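Local coordinates for lipid-transfer protein (Thermomonospora curvata, PDB 6OK1), which is a thiolase-superfamily protein named for lipid transfer, with an N-terminal and a C-terminal thiolase-like region, whose precise role is not established, at residues A[351-354]-A[355-358]; A[144-147]-A[148-152]; A[317-321]-A[322-326]; A[270-273]-A[274-278]; A[26-29]-A[30-34]. All coordinates share one frame; numbering follows the deposited sequence.

The five contacts are all local, each binding neighbouring turns of one helix or the end of one. Contacts 1, 4 and 5 lie on helices that pack against the central mixed sheet: helices 348-359 and 268-281 pack on strands 371-375 and 382-388, their contact centres about 19 Å apart, while helix 26-40 lies on strands 104-112 and 219-228 in the N-terminal half, about 20 Å from contact 1 between centres. Contact 2 starts helix 148-163 and contact 3 ends helix 316-321; their centres are about 28 Å apart. Contacts 3 and 5 are the most distant pair, about 38 Å between centres. The bound sodium ion, at Val48, Ile70 and Glu72, is about 14 Å from the Cys31 side chain of contact 5.

Contact 1: A[351-354]-A[355-358]; sequences IAEA and VRLV
Glu353 and Arg356 form an i to i+3 salt bridge along helix 348-359, one of the helices packed on the central sheet of the thiolase fold. Arg356 NH1 gives a hydrogen bond to Glu353 OE1 at 3.0 Å. It uses the anti lone pair of that oxygen, the one facing away from OE2. The oxygen sits at the guanidinium edge, in its plane. The carboxylate is twisted 49° from that plane, and the pair is joined by this one bond, not by the two of a side-by-side pairing. Glu353 turns its end to the arginine because CG stands anti to the backbone N and the chain then folds at chi2 (68°). Arg356 runs extended from CG to NE, with Ala352 O above one guanidinium face, toward its rim. Glu353 OE2 lies 4.0 Å from Leu357 CG and bonds the hydroxyls of Thr335 and Ser362, so both oxygens of this buried carboxylate have partners, which probably steadies its charge. Beneath run the i to i+4 helical bonds, among them Leu357 N to Glu353 O at 2.9 Å. On the sheet side, Ile351 and Val355 touch strands 8-15 and 382-388, and Ala354 touches 371-375 and 382-388. Val355 CG2 lies against its own helix, 3.4 Å from Ile351 O.

Contact 2: A[144-147]-A[148-152]; sequences GLNT and PAQWV
Gly144 brings its carbonyl O to 3.3 Å from Gln150 OE1, an approach of two acceptors without a bond between them; that carbonyl is instead hydrogen-bonded to an aromatic side chain on the chain of another protein. Next comes Leu145, whose O accepts from Trp151 NE1 at 3.0 Å. The indole N-H arrives from above the peptide, 65° out of the carbonyl plane. The same leucine sets CD2 at the indole edge, 3.7 Å from Trp151 CD1, while its other methyl, CD1, lies against Gln150 CB. Asn146 contributes its backbone: the N-H meets Gln150 OE1 at 2.8 Å, nearly along the C=O axis. Thr147 N shares that acceptor at 3.1 Å but comes in from above the amide plane, so two backbone N-H groups hold the glutamine oxygen and fix its amide. Thr147 pays back through its hydroxyl. With OG1 between the backbone N and the carbonyl carbon (chi1 70°), it accepts from Gln150 N at 3.1 Å in a fairly straight bond of 158°. Thr147 O serves twice, accepting from Trp151 N and lying 3.2 Å above the plane of the Trp151 ring, toward the rim of one face. Outside, Trp151 packs on Met256, and Ala149 and Val152 on Phe297. The reciprocal bonds between Thr147 and Gln150 make a capping box, with Thr147 as N-cap of helix 148-163 and an added Trp151 anchor tying the incoming loop to the first turn.

Contact 3: A[317-321]-A[322-326]; sequences KDFIA and DGNLE
Phe319 and Asn324 lie face to face, with the ring and the amide only 14° from parallel. The side chains run roughly at right angles, and Asn324 CB sits over the ring as a CH-pi contact, 3.6 Å from the Phe319 centroid. From there the amide turns back to the helix: ND2 donates to Phe319 O at 2.9 Å, almost straight at 169°, in the carbonyl plane and on a lone pair. Asn324 thus covers the Phe319 ring with CB and binds the Phe319 backbone with its amide. Leu325 comes to the ring edge, where CD2 is 4.0 Å from Phe319 CE2, and its other branch, CD1, meets Ile320 CG1 at 3.8 Å. The helix ends in a Schellman motif at Gly323, which has positive phi and whose N donates to Ile320 O at 3.0 Å. A water extends the closure by donating to Ile320 O and accepting from Leu325 N. Beyond the turn, Asn324 and Leu325 form backbone hydrogen bonds with Leu331 and Cys333 respectively, and Glu326 makes a salt bridge to Lys179. Ile320 touches Arg172 and Val173 of helix 167-182 and Leu302 and Leu305 of helix 301-307, with Phe319 also on Leu305.

Contact 4: A[270-273]-A[274-278]; sequences MGLV and GQQLY
The torsions of Gln276 and Leu272 bring the two side chains together. Gln276 CG lies beside its own backbone N (chi1 -66°), the chain runs out extended, and chi3 of 85° turns the amide so that NE2 faces back down the helix. Leu272 takes the other choice, CG anti to its backbone N, which carries CG to 3.7 Å from Gln276 NE2. That nitrogen donates to Leu272 O at 3.0 Å, nearly straight at 169°; the oxygen is in the amide plane, but the donor stands above the carbonyl plane. Leu272 O therefore takes a second bond besides the weak helical one from Gln276 N at 3.3 Å. NE2 also bonds Gln247 O of strand 240-248, its stronger partner, so the amide links helix to sheet. One residue further on, Val273 and Leu277 lie side by side, CG1 of the first 3.8 Å from CD1 of the second. Their backbones are joined by Leu277 N to Val273 O at 2.9 Å, and Gly274 N to Met270 O continues the pattern. Leu73 and Lys74 of the second subunit pack on Leu272 and Gln276. Val273 and Leu277 touch strand 382-388, which places this helix on the central sheet in the C-terminal half of the thiolase fold.

Contact 5: A[26-29]-A[30-34]; sequences ELQL and ACEAV
Gln28 NE2 donates to Glu32 OE2 at 3.0 Å, an i to i+4 side-chain bond across one turn of helix 26-40, with an N-H...O angle of 154°. The donor approaches nearly end-on to the C-O bond, and the oxygen stays close to the amide plane of Gln28, although amide and carboxylate are turned 64° from each other. The two side chains converge from different torsions: Gln28 holds CG anti to its backbone N (chi1 176°), Glu32 keeps CG beside its N, and both run extended. This brings Gln28 CG to 3.3 Å from Glu32 OE2. The carboxylate's stronger partner is Arg24, which forms a salt bridge with OE1. Backbone bonds of the usual helical kind follow, such as Glu32 N to Gln28 O at 2.9 Å. Further out, Leu27 CD1 rests 3.9 Å from Cys31 SG, and both side chains touch Asn67 of helix 61-68. Leu27 also packs on Ala132 of the second subunit, while Leu29 and Ala30 lie on Ala110 of strand 104-112. With the Gln28 amide on OE2 and the Arg24 guanidinium in a salt bridge to OE1, the Glu32 carboxylate is probably kept ionised and steadied in its orientation.

Contact 1: A[351-354]-A[355-358]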
loop_
_atom_site.group_PDB
_atom_site.type_symbol
_atom_site.label_atom_id
_atom_site.label_comp_id
_atom_site.label_asym_id
_atom_site.label_seq_id
_atom_site.Cartn_x
_atom_site.Cartn_y
_atom_site.Cartn_z
ATOM N N ILE A 351 -15.327 13.317 0.033
ATOM C CA ILE A 351 -15.690 12.917 1.389
ATOM C C ILE A 351 -15.842 14.155 2.257
ATOM O O ILE A 351 -16.772 14.257 3.053
ATOM C CB ILE A 351 -14.649 11.925 1.962
ATOM C CG1 ILE A 351 -14.537 10.685 1.058
ATOM C CG2 ILE A 351 -15.045 11.499 3.359
ATOM C CD1 ILE A 351 -13.402 9.703 1.416
ATOM N N ALA A 352 -14.945 15.127 2.100
ATOM C CA ALA A 352 -15.057 16.361 2.877
ATOM C C ALA A 352 -16.384 17.063 2.611
ATOM O O ALA A 352 -17.022 17.563 3.540
ATOM C CB ALA A 352 -13.887 17.276 2.554
ATOM N N GLU A 353 -16.814 17.123 1.340
ATOM C CA GLU A 353 -18.093 17.760 1.032
ATOM C C GLU A 353 -19.242 17.021 1.703
ATOM O O GLU A 353 -20.166 17.649 2.222
ATOM C CB GLU A 353 -18.321 17.832 -0.481
ATOM C CG GLU A 353 -19.720 18.309 -0.902
ATOM C CD GLU A 353 -19.998 19.781 -0.575
ATOM O OE1 GLU A 353 -19.084 20.522 -0.154
ATOM O OE2 GLU A 353 -21.156 20.188 -0.751
ATOM N N ALA A 354 -19.192 15.686 1.720
ATOM C CA ALA A 354 -20.223 14.910 2.406
ATOM C C ALA A 354 -20.289 15.281 3.879
ATOM O O ALA A 354 -21.373 15.368 4.468
ATOM C CB ALA A 354 -19.927 13.419 2.234
ATOM N N VAL A 355 -19.130 15.491 4.491
ATOM C CA VAL A 355 -19.087 15.917 5.883
ATOM C C VAL A 355 -19.773 17.273 6.042
ATOM O O VAL A 355 -20.584 17.482 6.956
ATOM C CB VAL A 355 -17.630 15.956 6.377
ATOM C CG1 VAL A 355 -17.540 16.640 7.759
ATOM C CG2 VAL A 355 -17.024 14.526 6.444
ATOM N N ARG A 356 -19.479 18.213 5.143
ATOM C CA ARG A 356 -20.141 19.515 5.222
ATOM C C ARG A 356 -21.646 19.381 5.095
ATOM O O ARG A 356 -22.400 20.063 5.806
ATOM C CB ARG A 356 -19.605 20.451 4.145
ATOM C CG ARG A 356 -18.172 20.847 4.329
ATOM C CD ARG A 356 -17.791 21.877 3.252
ATOM N NE ARG A 356 -16.367 21.918 3.060
ATOM C CZ ARG A 356 -15.705 21.382 2.040
ATOM N NH1 ARG A 356 -16.320 20.799 1.006
ATOM N NH2 ARG A 356 -14.401 21.497 2.058
ATOM N N LEU A 357 -22.110 18.521 4.185
ATOM C CA LEU A 357 -23.548 18.344 4.016
ATOM C C LEU A 357 -24.183 17.863 5.317
ATOM O O LEU A 357 -25.233 18.383 5.733
ATOM C CB LEU A 357 -23.818 17.368 2.867
ATOM C CG LEU A 357 -23.544 17.883 1.449
ATOM C CD1 LEU A 357 -23.494 16.713 0.440
ATOM C CD2 LEU A 357 -24.585 18.872 1.031
ATOM N N VAL A 358 -23.534 16.907 6.005
ATOM C CA VAL A 358 -24.064 16.432 7.285
ATOM C C VAL A 358 -24.040 17.553 8.321
ATOM O O VAL A 358 -24.990 17.718 9.100
ATOM C CB VAL A 358 -23.283 15.195 7.767
ATOM C CG1 VAL A 358 -23.703 14.815 9.194
ATOM C CG2 VAL A 358 -23.520 14.029 6.819
#

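Contact 2: A[144-147]-A[148-152]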
loop_
_atom_site.group_PDB
_atom_site.type_symbol
_atom_site.label_atom_id
_atom_site.label_comp_id
_atom_site.label_asym_id
_atom_site.label_seq_id
_atom_site.Cartn_x
_atom_site.Cartn_y
_atom_site.Cartn_z
ATOM N N GLY A 144 -2.096 1.090 -28.035
ATOM C CA GLY A 144 -2.401 2.492 -27.886
ATOM C C GLY A 144 -3.556 2.787 -26.968
ATOM O O GLY A 144 -4.085 3.900 -27.007
ATOM N N LEU A 145 -3.968 1.834 -26.129
ATOM C CA LEU A 145 -5.043 2.073 -25.176
ATOM C C LEU A 145 -4.355 2.452 -23.868
ATOM O O LEU A 145 -4.139 1.629 -22.972
ATOM C CB LEU A 145 -5.941 0.841 -25.024
ATOM C CG LEU A 145 -7.283 1.158 -24.352
ATOM C CD1 LEU A 145 -8.227 1.911 -25.275
ATOM C CD2 LEU A 145 -8.019 -0.099 -23.790
ATOM N N ASN A 146 -3.917 3.709 -23.812
ATOM C CA ASN A 146 -2.926 4.115 -22.811
ATOM C C ASN A 146 -3.405 5.171 -21.825
ATOM O O ASN A 146 -2.648 5.501 -20.902
ATOM C CB ASN A 146 -1.631 4.580 -23.506
ATOM C CG ASN A 146 -1.773 5.864 -24.273
ATOM O OD1 ASN A 146 -2.791 6.123 -24.882
ATOM N ND2 ASN A 146 -0.705 6.673 -24.273
ATOM N N THR A 147 -4.646 5.633 -21.907
ATOM C CA THR A 147 -5.086 6.628 -20.942
ATOM C C THR A 147 -6.343 6.216 -20.186
ATOM O O THR A 147 -7.176 5.455 -20.701
ATOM C CB THR A 147 -5.390 7.960 -21.626
ATOM O OG1 THR A 147 -6.569 7.832 -22.424
ATOM C CG2 THR A 147 -4.222 8.395 -22.511
ATOM N N PRO A 148 -6.532 6.779 -18.997
ATOM C CA PRO A 148 -7.778 6.530 -18.259
ATOM C C PRO A 148 -9.007 6.945 -19.015
ATOM O O PRO A 148 -10.016 6.249 -18.935
ATOM C CB PRO A 148 -7.604 7.346 -16.976
ATOM C CG PRO A 148 -6.103 7.398 -16.770
ATOM C CD PRO A 148 -5.519 7.476 -18.159
ATOM N N ALA A 149 -8.954 8.045 -19.765
ATOM C CA ALA A 149 -10.113 8.427 -20.558
ATOM C C ALA A 149 -10.483 7.333 -21.547
ATOM O O ALA A 149 -11.670 7.035 -21.740
ATOM C CB ALA A 149 -9.843 9.717 -21.310
ATOM N N GLN A 150 -9.485 6.736 -22.194
ATOM C CA GLN A 150 -9.773 5.676 -23.156
ATOM C C GLN A 150 -10.300 4.442 -22.449
ATOM O O GLN A 150 -11.206 3.764 -22.951
ATOM C CB GLN A 150 -8.516 5.341 -23.940
ATOM C CG GLN A 150 -8.032 6.499 -24.837
ATOM C CD GLN A 150 -6.590 6.359 -25.272
ATOM O OE1 GLN A 150 -5.844 5.496 -24.773
ATOM N NE2 GLN A 150 -6.171 7.223 -26.205
ATOM N N TRP A 151 -9.734 4.127 -21.280
ATOM C CA TRP A 151 -10.214 2.959 -20.553
ATOM C C TRP A 151 -11.684 3.116 -20.191
ATOM O O TRP A 151 -12.449 2.151 -20.279
ATOM C CB TRP A 151 -9.349 2.701 -19.301
ATOM C CG TRP A 151 -7.946 2.437 -19.621
ATOM C CD1 TRP A 151 -7.471 1.876 -20.752
ATOM C CD2 TRP A 151 -6.790 2.790 -18.826
ATOM N NE1 TRP A 151 -6.084 1.853 -20.724
ATOM C CE2 TRP A 151 -5.652 2.395 -19.550
ATOM C CE3 TRP A 151 -6.624 3.396 -17.571
ATOM C CZ2 TRP A 151 -4.363 2.591 -19.082
ATOM C CZ3 TRP A 151 -5.344 3.583 -17.095
ATOM C CH2 TRP A 151 -4.226 3.193 -17.859
ATOM N N VAL A 152 -12.095 4.329 -19.795
ATOM C CA VAL A 152 -13.482 4.606 -19.445
ATOM C C VAL A 152 -14.342 4.611 -20.696
ATOM O O VAL A 152 -15.489 4.139 -20.687
ATOM C CB VAL A 152 -13.590 5.946 -18.681
ATOM C CG1 VAL A 152 -15.061 6.381 -18.523
ATOM C CG2 VAL A 152 -12.925 5.838 -17.291
#

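Contact 3: A[317-321]-A[322-326]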
loop_
_atom_site.group_PDB
_atom_site.type_symbol
_atom_site.label_atom_id
_atom_site.label_comp_id
_atom_site.label_asym_id
_atom_site.label_seq_id
_atom_site.Cartn_x
_atom_site.Cartn_y
_atom_site.Cartn_z
ATOM N N LYS A 317 -30.088 7.821 -17.367
ATOM C CA LYS A 317 -30.226 8.975 -18.242
ATOM C C LYS A 317 -31.548 9.686 -17.979
ATOM O O LYS A 317 -31.628 10.920 -18.025
ATOM C CB LYS A 317 -30.136 8.554 -19.707
ATOM C CG LYS A 317 -31.286 7.653 -20.170
ATOM C CD LYS A 317 -31.006 7.116 -21.590
ATOM C CE LYS A 317 -32.108 6.172 -22.075
ATOM N NZ LYS A 317 -33.395 6.912 -22.190
ATOM N N ASP A 318 -32.582 8.917 -17.660
ATOM C CA ASP A 318 -33.895 9.497 -17.374
ATOM C C ASP A 318 -33.932 10.147 -15.994
ATOM O O ASP A 318 -34.482 11.242 -15.833
ATOM C CB ASP A 318 -34.950 8.403 -17.501
ATOM C CG ASP A 318 -34.890 7.701 -18.839
ATOM O OD1 ASP A 318 -34.982 8.390 -19.869
ATOM O OD2 ASP A 318 -34.721 6.469 -18.875
ATOM N N PHE A 319 -33.338 9.488 -14.995
ATOM C CA PHE A 319 -33.213 10.050 -13.655
ATOM C C PHE A 319 -32.515 11.401 -13.698
ATOM O O PHE A 319 -32.942 12.351 -13.031
ATOM C CB PHE A 319 -32.458 9.047 -12.773
ATOM C CG PHE A 319 -32.380 9.413 -11.316
ATOM C CD1 PHE A 319 -33.411 9.109 -10.460
ATOM C CD2 PHE A 319 -31.244 10.025 -10.795
ATOM C CE1 PHE A 319 -33.334 9.426 -9.112
ATOM C CE2 PHE A 319 -31.157 10.333 -9.451
ATOM C CZ PHE A 319 -32.194 10.033 -8.609
ATOM N N ILE A 320 -31.455 11.518 -14.507
ATOM C CA ILE A 320 -30.694 12.764 -14.582
ATOM C C ILE A 320 -31.467 13.826 -15.367
ATOM O O ILE A 320 -31.539 14.991 -14.965
ATOM C CB ILE A 320 -29.314 12.502 -15.206
ATOM C CG1 ILE A 320 -28.528 11.579 -14.272
ATOM C CG2 ILE A 320 -28.577 13.814 -15.497
ATOM C CD1 ILE A 320 -27.214 11.059 -14.891
ATOM N N ALA A 321 -32.034 13.444 -16.511
ATOM C CA ALA A 321 -32.778 14.408 -17.320
ATOM C C ALA A 321 -33.959 15.004 -16.563
ATOM O O ALA A 321 -34.340 16.151 -16.827
ATOM C CB ALA A 321 -33.267 13.746 -18.597
ATOM N N ASP A 322 -34.544 14.254 -15.630
ATOM C CA ASP A 322 -35.651 14.734 -14.805
ATOM C C ASP A 322 -35.231 15.717 -13.714
ATOM O O ASP A 322 -36.100 16.188 -12.972
ATOM C CB ASP A 322 -36.370 13.562 -14.137
ATOM C CG ASP A 322 -37.155 12.703 -15.120
ATOM O OD1 ASP A 322 -37.269 13.071 -16.302
ATOM O OD2 ASP A 322 -37.656 11.643 -14.705
ATOM N N GLY A 323 -33.939 16.006 -13.564
ATOM C CA GLY A 323 -33.478 17.021 -12.633
ATOM C C GLY A 323 -33.175 16.542 -11.233
ATOM O O GLY A 323 -33.095 17.367 -10.311
ATOM N N ASN A 324 -33.001 15.234 -11.039
ATOM C CA ASN A 324 -32.893 14.690 -9.695
ATOM C C ASN A 324 -31.537 14.960 -9.069
ATOM O O ASN A 324 -31.408 14.839 -7.846
ATOM C CB ASN A 324 -33.148 13.181 -9.691
ATOM C CG ASN A 324 -34.606 12.830 -9.816
ATOM O OD1 ASN A 324 -35.366 12.975 -8.869
ATOM N ND2 ASN A 324 -34.994 12.343 -10.980
ATOM N N LEU A 325 -30.528 15.303 -9.862
ATOM C CA LEU A 325 -29.225 15.618 -9.285
ATOM C C LEU A 325 -29.114 17.065 -8.834
ATOM O O LEU A 325 -28.095 17.436 -8.241
ATOM C CB LEU A 325 -28.105 15.329 -10.287
ATOM C CG LEU A 325 -28.018 13.896 -10.809
ATOM C CD1 LEU A 325 -26.765 13.703 -11.633
ATOM C CD2 LEU A 325 -28.086 12.875 -9.682
ATOM N N GLU A 326 -30.117 17.886 -9.123
ATOM C CA GLU A 326 -30.097 19.296 -8.777
ATOM C C GLU A 326 -30.331 19.482 -7.281
ATOM O O GLU A 326 -30.879 18.610 -6.602
ATOM C CB GLU A 326 -31.179 20.053 -9.554
ATOM C CG GLU A 326 -31.080 19.936 -11.067
ATOM C CD GLU A 326 -30.028 20.848 -11.677
ATOM O OE1 GLU A 326 -29.597 21.805 -11.002
ATOM O OE2 GLU A 326 -29.655 20.614 -12.843
HETATM O O HOH W 1 -30.359 16.050 -12.690
#

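Contact 4: A[270-273]-A[274-278]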
loop_
_atom_site.group_PDB
_atom_site.type_symbol
_atom_site.label_atom_id
_atom_site.label_comp_id
_atom_site.label_asym_id
_atom_site.label_seq_id
_atom_site.Cartn_x
_atom_site.Cartn_y
_atom_site.Cartn_z
ATOM N N MET A 270 -19.209 -1.692 -7.520
ATOM C CA MET A 270 -19.927 -0.641 -6.811
ATOM C C MET A 270 -21.267 -1.144 -6.296
ATOM O O MET A 270 -21.710 -0.706 -5.230
ATOM C CB MET A 270 -20.142 0.588 -7.716
ATOM C CG MET A 270 -20.599 1.846 -6.963
ATOM S SD MET A 270 -19.312 2.432 -5.820
ATOM C CE MET A 270 -18.127 3.175 -6.960
ATOM N N GLY A 271 -21.910 -2.066 -7.008
ATOM C CA GLY A 271 -23.086 -2.713 -6.451
ATOM C C GLY A 271 -22.779 -3.420 -5.145
ATOM O O GLY A 271 -23.576 -3.379 -4.201
ATOM N N LEU A 272 -21.608 -4.057 -5.068
ATOM C CA LEU A 272 -21.206 -4.771 -3.862
ATOM C C LEU A 272 -20.935 -3.802 -2.721
ATOM O O LEU A 272 -21.301 -4.070 -1.571
ATOM C CB LEU A 272 -19.968 -5.613 -4.181
ATOM C CG LEU A 272 -19.260 -6.289 -3.028
ATOM C CD1 LEU A 272 -20.202 -7.262 -2.390
ATOM C CD2 LEU A 272 -18.048 -7.027 -3.608
ATOM N N VAL A 273 -20.274 -2.675 -3.012
ATOM C CA VAL A 273 -20.161 -1.600 -2.022
ATOM C C VAL A 273 -21.531 -1.181 -1.521
ATOM O O VAL A 273 -21.774 -1.104 -0.312
ATOM C CB VAL A 273 -19.421 -0.398 -2.631
ATOM C CG1 VAL A 273 -19.611 0.850 -1.807
ATOM C CG2 VAL A 273 -17.938 -0.750 -2.764
ATOM N N GLY A 274 -22.446 -0.895 -2.440
ATOM C CA GLY A 274 -23.745 -0.377 -2.019
ATOM C C GLY A 274 -24.517 -1.356 -1.152
ATOM O O GLY A 274 -25.164 -0.963 -0.174
ATOM N N GLN A 275 -24.487 -2.641 -1.512
ATOM C CA GLN A 275 -25.181 -3.649 -0.718
ATOM C C GLN A 275 -24.709 -3.622 0.730
ATOM O O GLN A 275 -25.525 -3.692 1.667
ATOM C CB GLN A 275 -24.961 -5.032 -1.326
ATOM C CG GLN A 275 -25.641 -5.218 -2.662
ATOM C CD GLN A 275 -25.093 -6.406 -3.446
ATOM O OE1 GLN A 275 -24.366 -7.249 -2.906
ATOM N NE2 GLN A 275 -25.438 -6.470 -4.729
ATOM N N GLN A 276 -23.394 -3.503 0.934
ATOM C CA GLN A 276 -22.850 -3.456 2.277
ATOM C C GLN A 276 -23.242 -2.167 2.984
ATOM O O GLN A 276 -23.555 -2.183 4.181
ATOM C CB GLN A 276 -21.328 -3.594 2.234
ATOM C CG GLN A 276 -20.869 -4.920 1.764
ATOM C CD GLN A 276 -19.389 -4.896 1.503
ATOM O OE1 GLN A 276 -18.597 -5.084 2.415
ATOM N NE2 GLN A 276 -19.009 -4.600 0.271
ATOM N N LEU A 277 -23.178 -1.032 2.278
ATOM C CA LEU A 277 -23.532 0.245 2.898
ATOM C C LEU A 277 -24.953 0.216 3.416
ATOM O O LEU A 277 -25.228 0.694 4.522
ATOM C CB LEU A 277 -23.404 1.388 1.919
ATOM C CG LEU A 277 -22.003 1.637 1.394
ATOM C CD1 LEU A 277 -22.034 2.769 0.363
ATOM C CD2 LEU A 277 -21.092 1.991 2.551
ATOM N N TYR A 278 -25.880 -0.283 2.609
ATOM C CA TYR A 278 -27.275 -0.319 3.050
ATOM C C TYR A 278 -27.484 -1.329 4.174
ATOM O O TYR A 278 -28.255 -1.076 5.114
ATOM C CB TYR A 278 -28.185 -0.633 1.867
ATOM C CG TYR A 278 -28.207 0.450 0.834
ATOM C CD1 TYR A 278 -28.399 1.782 1.193
ATOM C CD2 TYR A 278 -28.001 0.152 -0.510
ATOM C CE1 TYR A 278 -28.401 2.784 0.259
ATOM C CE2 TYR A 278 -28.010 1.161 -1.466
ATOM C CZ TYR A 278 -28.214 2.473 -1.071
ATOM O OH TYR A 278 -28.225 3.495 -1.981
#

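Contact 5: A[26-29]-A[30-34]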
loop_
_atom_site.group_PDB
_atom_site.type_symbol
_atom_site.label_atom_id
_atom_site.label_comp_id
_atom_site.label_asym_id
_atom_site.label_seq_id
_atom_site.Cartn_x
_atom_site.Cartn_y
_atom_site.Cartn_z
ATOM N N GLU A 26 4.922 17.720 -2.060
ATOM C CA GLU A 26 3.782 16.875 -1.686
ATOM C C GLU A 26 3.737 16.654 -0.181
ATOM O O GLU A 26 2.661 16.684 0.437
ATOM C CB GLU A 26 3.847 15.544 -2.442
ATOM C CG GLU A 26 3.864 15.723 -3.954
ATOM C CD GLU A 26 3.531 14.469 -4.748
ATOM O OE1 GLU A 26 3.803 13.352 -4.248
ATOM O OE2 GLU A 26 3.003 14.617 -5.886
ATOM N N LEU A 27 4.899 16.478 0.450
ATOM C CA LEU A 27 4.908 16.316 1.901
ATOM C C LEU A 27 4.408 17.570 2.602
ATOM O O LEU A 27 3.645 17.488 3.573
ATOM C CB LEU A 27 6.310 15.960 2.396
ATOM C CG LEU A 27 6.496 15.854 3.920
ATOM C CD1 LEU A 27 5.677 14.730 4.527
ATOM C CD2 LEU A 27 7.971 15.679 4.236
ATOM N N GLN A 28 4.804 18.754 2.132
ATOM C CA GLN A 28 4.293 19.952 2.781
ATOM C C GLN A 28 2.780 20.027 2.641
ATOM O O GLN A 28 2.079 20.377 3.592
ATOM C CB GLN A 28 4.962 21.222 2.220
ATOM C CG GLN A 28 4.369 22.492 2.805
ATOM C CD GLN A 28 5.291 23.707 2.721
ATOM O OE1 GLN A 28 6.450 23.615 2.357
ATOM N NE2 GLN A 28 4.753 24.853 3.073
ATOM N N LEU A 29 2.249 19.682 1.470
ATOM C CA LEU A 29 0.799 19.714 1.318
ATOM C C LEU A 29 0.123 18.743 2.283
ATOM O O LEU A 29 -0.924 19.057 2.854
ATOM C CB LEU A 29 0.420 19.370 -0.118
ATOM C CG LEU A 29 0.927 20.314 -1.223
ATOM C CD1 LEU A 29 0.588 19.749 -2.581
ATOM C CD2 LEU A 29 0.284 21.704 -1.049
ATOM N N ALA A 30 0.665 17.527 2.401
ATOM C CA ALA A 30 0.102 16.547 3.320
ATOM C C ALA A 30 0.124 17.074 4.733
ATOM O O ALA A 30 -0.872 16.990 5.448
ATOM C CB ALA A 30 0.863 15.233 3.231
ATOM N N CYS A 31 1.255 17.646 5.146
ATOM C CA CYS A 31 1.348 18.162 6.507
ATOM C C CYS A 31 0.369 19.306 6.732
ATOM O O CYS A 31 -0.276 19.377 7.786
ATOM C CB CYS A 31 2.774 18.610 6.793
ATOM S SG CYS A 31 3.919 17.247 6.889
ATOM N N GLU A 32 0.228 20.205 5.761
ATOM C CA GLU A 32 -0.724 21.301 5.927
ATOM C C GLU A 32 -2.146 20.776 6.099
ATOM O O GLU A 32 -2.872 21.209 6.998
ATOM C CB GLU A 32 -0.662 22.274 4.752
ATOM C CG GLU A 32 0.584 23.125 4.733
ATOM C CD GLU A 32 0.644 24.058 3.541
ATOM O OE1 GLU A 32 -0.426 24.383 2.970
ATOM O OE2 GLU A 32 1.767 24.472 3.182
ATOM N N ALA A 33 -2.572 19.868 5.223
ATOM C CA ALA A 33 -3.941 19.358 5.287
ATOM C C ALA A 33 -4.181 18.601 6.589
ATOM O O ALA A 33 -5.231 18.755 7.230
ATOM C CB ALA A 33 -4.201 18.455 4.065
ATOM N N VAL A 34 -3.207 17.796 7.006
ATOM C CA VAL A 34 -3.347 16.996 8.218
ATOM C C VAL A 34 -3.471 17.896 9.441
ATOM O O VAL A 34 -4.362 17.710 10.275
ATOM C CB VAL A 34 -2.157 16.039 8.346
ATOM C CG1 VAL A 34 -2.029 15.471 9.730
ATOM C CG2 VAL A 34 -2.283 14.913 7.308
#